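Local atomic coordinates of glutathione S-transferase (Xanthomonas axonopodis pv. citri, PDB entry 6NV6), a protein that probably catalyses the conjugation of glutathione to electrophilic substrates, as a theta class glutathione transferase that binds glutathione. Residues S167-W172 against Q186-R191. Sequence-based numbering, arbitrary orientation.
Sequences SFIYAW and QAWYAR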
ATOM      1  N   SER A 167      -0.608  -0.147   2.163  1.00 24.48           N
ATOM      2  CA  SER A 167      -1.735  -0.756   1.467  1.00 25.59           C
ATOM      3  C   SER A 167      -1.529  -2.248   1.247  1.00 30.95           C
ATOM      4  O   SER A 167      -2.509  -2.999   1.166  1.00 29.18           O
ATOM      5  CB  SER A 167      -1.986  -0.040   0.138  1.00 30.06           C
ATOM      6  OG  SER A 167      -1.905   1.369   0.271  1.00 27.59           O
ATOM      7  N   PHE A 168      -0.276  -2.698   1.144  1.00 31.58           N
ATOM      8  CA  PHE A 168      -0.021  -4.136   1.082  1.00 26.78           C
ATOM      9  C   PHE A 168      -0.158  -4.781   2.450  1.00 30.20           C
ATOM     10  O   PHE A 168      -0.694  -5.892   2.562  1.00 28.81           O
ATOM     11  CB  PHE A 168       1.379  -4.418   0.535  1.00 27.46           C
ATOM     12  CG  PHE A 168       1.491  -4.313  -0.958  1.00 29.59           C
ATOM     13  CD1 PHE A 168       1.191  -5.389  -1.767  1.00 30.88           C
ATOM     14  CD2 PHE A 168       1.920  -3.136  -1.553  1.00 31.82           C
ATOM     15  CE1 PHE A 168       1.308  -5.290  -3.147  1.00 34.40           C
ATOM     16  CE2 PHE A 168       2.034  -3.034  -2.930  1.00 34.07           C
ATOM     17  CZ  PHE A 168       1.723  -4.120  -3.729  1.00 32.10           C
ATOM     18  N   ILE A 169       0.303  -4.092   3.501  1.00 30.75           N
ATOM     19  CA  ILE A 169       0.442  -4.734   4.804  1.00 32.98           C
ATOM     20  C   ILE A 169      -0.910  -5.069   5.412  1.00 34.36           C
ATOM     21  O   ILE A 169      -0.985  -5.888   6.341  1.00 33.48           O
ATOM     22  CB  ILE A 169       1.278  -3.862   5.757  1.00 27.91           C
ATOM     23  CG1 ILE A 169       2.214  -4.750   6.569  1.00 27.61           C
ATOM     24  CG2 ILE A 169       0.388  -3.034   6.662  1.00 27.13           C
ATOM     25  CD1 ILE A 169       3.337  -5.330   5.742  1.00 28.40           C
ATOM     26  N   TYR A 170      -1.985  -4.465   4.901  1.00 26.99           N
ATOM     27  CA  TYR A 170      -3.319  -4.947   5.232  1.00 30.67           C
ATOM     28  C   TYR A 170      -3.496  -6.395   4.777  1.00 31.01           C
ATOM     29  O   TYR A 170      -3.925  -7.259   5.552  1.00 27.96           O
ATOM     30  CB  TYR A 170      -4.373  -4.040   4.596  1.00 29.08           C
ATOM     31  CG  TYR A 170      -5.779  -4.580   4.730  1.00 37.36           C
ATOM     32  CD1 TYR A 170      -6.369  -4.719   5.982  1.00 32.52           C
ATOM     33  CD2 TYR A 170      -6.515  -4.959   3.609  1.00 32.84           C
ATOM     34  CE1 TYR A 170      -7.640  -5.205   6.116  1.00 30.16           C
ATOM     35  CE2 TYR A 170      -7.796  -5.450   3.737  1.00 32.82           C
ATOM     36  CZ  TYR A 170      -8.350  -5.566   4.995  1.00 35.87           C
ATOM     37  OH  TYR A 170      -9.627  -6.048   5.131  1.00 37.11           O
ATOM     38  N   ALA A 171      -3.151  -6.683   3.521  1.00 31.59           N
ATOM     39  CA  ALA A 171      -3.232  -8.058   3.042  1.00 33.29           C
ATOM     40  C   ALA A 171      -2.340  -8.976   3.866  1.00 36.15           C
ATOM     41  O   ALA A 171      -2.760 -10.068   4.268  1.00 40.98           O
ATOM     42  CB  ALA A 171      -2.856  -8.122   1.561  1.00 32.10           C
ATOM     43  N   TRP A 172      -1.112  -8.539   4.146  1.00 29.34           N
ATOM     44  CA  TRP A 172      -0.184  -9.354   4.921  1.00 38.02           C
ATOM     45  C   TRP A 172      -0.786  -9.816   6.246  1.00 37.83           C
ATOM     46  O   TRP A 172      -0.677 -10.988   6.610  1.00 33.49           O
ATOM     47  CB  TRP A 172       1.101  -8.569   5.175  1.00 30.01           C
ATOM     48  CG  TRP A 172       2.078  -9.247   6.097  1.00 41.72           C
ATOM     49  CD1 TRP A 172       2.352  -8.918   7.406  1.00 40.23           C
ATOM     50  CD2 TRP A 172       2.922 -10.363   5.785  1.00 42.07           C
ATOM     51  NE1 TRP A 172       3.311  -9.763   7.916  1.00 34.15           N
ATOM     52  CE2 TRP A 172       3.678 -10.656   6.943  1.00 38.18           C
ATOM     53  CE3 TRP A 172       3.117 -11.140   4.640  1.00 33.98           C
ATOM     54  CZ2 TRP A 172       4.611 -11.688   6.982  1.00 41.99           C
ATOM     55  CZ3 TRP A 172       4.039 -12.167   4.689  1.00 36.67           C
ATOM     56  CH2 TRP A 172       4.774 -12.431   5.847  1.00 36.45           C
ATOM     57  N   GLN A 186       4.059  -4.502  13.158  1.00 32.07           N
ATOM     58  CA  GLN A 186       2.679  -4.690  13.593  1.00 30.72           C
ATOM     59  C   GLN A 186       2.129  -3.458  14.308  1.00 32.43           C
ATOM     60  O   GLN A 186       0.972  -3.075  14.093  1.00 29.75           O
ATOM     61  CB  GLN A 186       2.590  -5.911  14.501  1.00 33.29           C
ATOM     62  CG  GLN A 186       1.220  -6.108  15.118  1.00 41.99           C
ATOM     63  CD  GLN A 186       1.098  -7.425  15.843  1.00 52.08           C
ATOM     64  OE1 GLN A 186       1.844  -8.367  15.554  1.00 52.56           O
ATOM     65  NE2 GLN A 186       0.160  -7.506  16.795  1.00 40.01           N
ATOM     66  N   ALA A 187       2.930  -2.841  15.183  1.00 33.17           N
ATOM     67  CA  ALA A 187       2.476  -1.637  15.875  1.00 30.71           C
ATOM     68  C   ALA A 187       2.229  -0.500  14.893  1.00 35.79           C
ATOM     69  O   ALA A 187       1.342   0.337  15.114  1.00 31.09           O
ATOM     70  CB  ALA A 187       3.497  -1.225  16.935  1.00 24.50           C
ATOM     71  N   TRP A 188       3.018  -0.450  13.815  1.00 29.54           N
ATOM     72  CA  TRP A 188       2.787   0.509  12.743  1.00 28.78           C
ATOM     73  C   TRP A 188       1.450   0.245  12.064  1.00 31.23           C
ATOM     74  O   TRP A 188       0.670   1.173  11.823  1.00 24.88           O
ATOM     75  CB  TRP A 188       3.950   0.426  11.757  1.00 26.93           C
ATOM     76  CG  TRP A 188       3.804   1.081  10.394  1.00 29.61           C
ATOM     77  CD1 TRP A 188       3.814   2.426  10.119  1.00 29.71           C
ATOM     78  CD2 TRP A 188       3.735   0.416   9.121  1.00 25.31           C
ATOM     79  NE1 TRP A 188       3.728   2.633   8.767  1.00 25.48           N
ATOM     80  CE2 TRP A 188       3.684   1.421   8.127  1.00 28.89           C
ATOM     81  CE3 TRP A 188       3.708  -0.927   8.724  1.00 26.12           C
ATOM     82  CZ2 TRP A 188       3.593   1.124   6.754  1.00 24.23           C
ATOM     83  CZ3 TRP A 188       3.625  -1.220   7.357  1.00 31.44           C
ATOM     84  CH2 TRP A 188       3.565  -0.196   6.392  1.00 23.33           C
ATOM     85  N   TYR A 189       1.161  -1.024  11.776  1.00 27.43           N
ATOM     86  CA  TYR A 189      -0.132  -1.376  11.213  1.00 28.27           C
ATOM     87  C   TYR A 189      -1.261  -1.025  12.169  1.00 36.27           C
ATOM     88  O   TYR A 189      -2.342  -0.615  11.731  1.00 35.25           O
ATOM     89  CB  TYR A 189      -0.155  -2.863  10.876  1.00 32.95           C
ATOM     90  CG  TYR A 189      -1.490  -3.363  10.373  1.00 31.64           C
ATOM     91  CD1 TYR A 189      -2.152  -2.705   9.345  1.00 31.64           C
ATOM     92  CD2 TYR A 189      -2.079  -4.490  10.921  1.00 28.07           C
ATOM     93  CE1 TYR A 189      -3.360  -3.153   8.884  1.00 35.09           C
ATOM     94  CE2 TYR A 189      -3.292  -4.947  10.467  1.00 32.02           C
ATOM     95  CZ  TYR A 189      -3.928  -4.277   9.451  1.00 32.82           C
ATOM     96  OH  TYR A 189      -5.143  -4.729   9.009  1.00 31.83           O
ATOM     97  N   ALA A 190      -1.029  -1.176  13.479  1.00 38.52           N
ATOM     98  CA  ALA A 190      -2.041  -0.791  14.457  1.00 33.31           C
ATOM     99  C   ALA A 190      -2.311   0.707  14.416  1.00 31.69           C
ATOM    100  O   ALA A 190      -3.452   1.135  14.608  1.00 34.44           O
ATOM    101  CB  ALA A 190      -1.613  -1.222  15.860  1.00 27.05           C
ATOM    102  N   ARG A 191      -1.289   1.517  14.145  1.00 26.56           N
ATOM    103  CA  ARG A 191      -1.496   2.957  14.098  1.00 27.77           C
ATOM    104  C   ARG A 191      -2.099   3.386  12.769  1.00 33.48           C
ATOM    105  O   ARG A 191      -2.819   4.393  12.703  1.00 33.62           O
ATOM    106  CB  ARG A 191      -0.177   3.685  14.336  1.00 29.45           C
ATOM    107  CG  ARG A 191       0.354   3.528  15.748  1.00 35.33           C
ATOM    108  CD  ARG A 191       1.595   4.395  15.967  1.00 37.25           C
ATOM    109  NE  ARG A 191       2.712   4.018  15.092  1.00 40.22           N
ATOM    110  CZ  ARG A 191       3.640   3.104  15.385  1.00 41.26           C
ATOM    111  NH1 ARG A 191       4.535   2.748  14.470  1.00 43.29           N
ATOM    112  NH2 ARG A 191       3.641   2.487  16.560  1.00 41.77           N
TER
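I169 of segment 167-172 reaches across to both aromatic side chains of segment 186-191, and its branch methyl CG2 does most of the touching. That methyl lies 3.7 Å from Y189 CD1 and 3.8 Å from W188 CZ3, so it sits between the CD1 side of the Y189 ring, near its root, and the outer, six-membered ring of W188, two rings that leave consecutive residues of one helix. The indole enters with its six-membered ring foremost: W188 CZ3 also comes to 3.9 Å from I169 CB. Chi1 of W188 (166°) sets CG opposite the backbone N, and the ring thereby swings in although its CB leaves the helix at a tangent to the partner. I169 also touches L140 of helix 126-146, and W188 touches L147.

Both segments belong to the all-helical C-terminal domain of the glutathione transferase fold, where helix 163-174 is joined to helix 183-193. The axes of the two short segments pass 10.7 Å apart, with a signed crossing angle of -111°, and the closest pair of CA atoms, I169 and Y189, is 7.3 Å apart; side chains of 186-191 meet both side chains and backbone atoms of 167-172, without a hydrogen bond between the segments.

Y189 and Y170 make the other contact, a van der Waals one. The hydroxyl Y189 OH meets the rim of the Y170 ring nearly in its plane, 3.3 Å from CD1, while the Y189 ring passes one face over the carbonyl oxygen of I169. Y189 OH is hydrogen-bonded to E174, one turn beyond Y170 on the same helix, and R193 adds a cation-pi contact to its ring. Farther out, Y170 OH bonds the carbonyl oxygen of T204 near the C-terminus, and W188 NE1 bonds the D162 carboxylate just before helix 163-174.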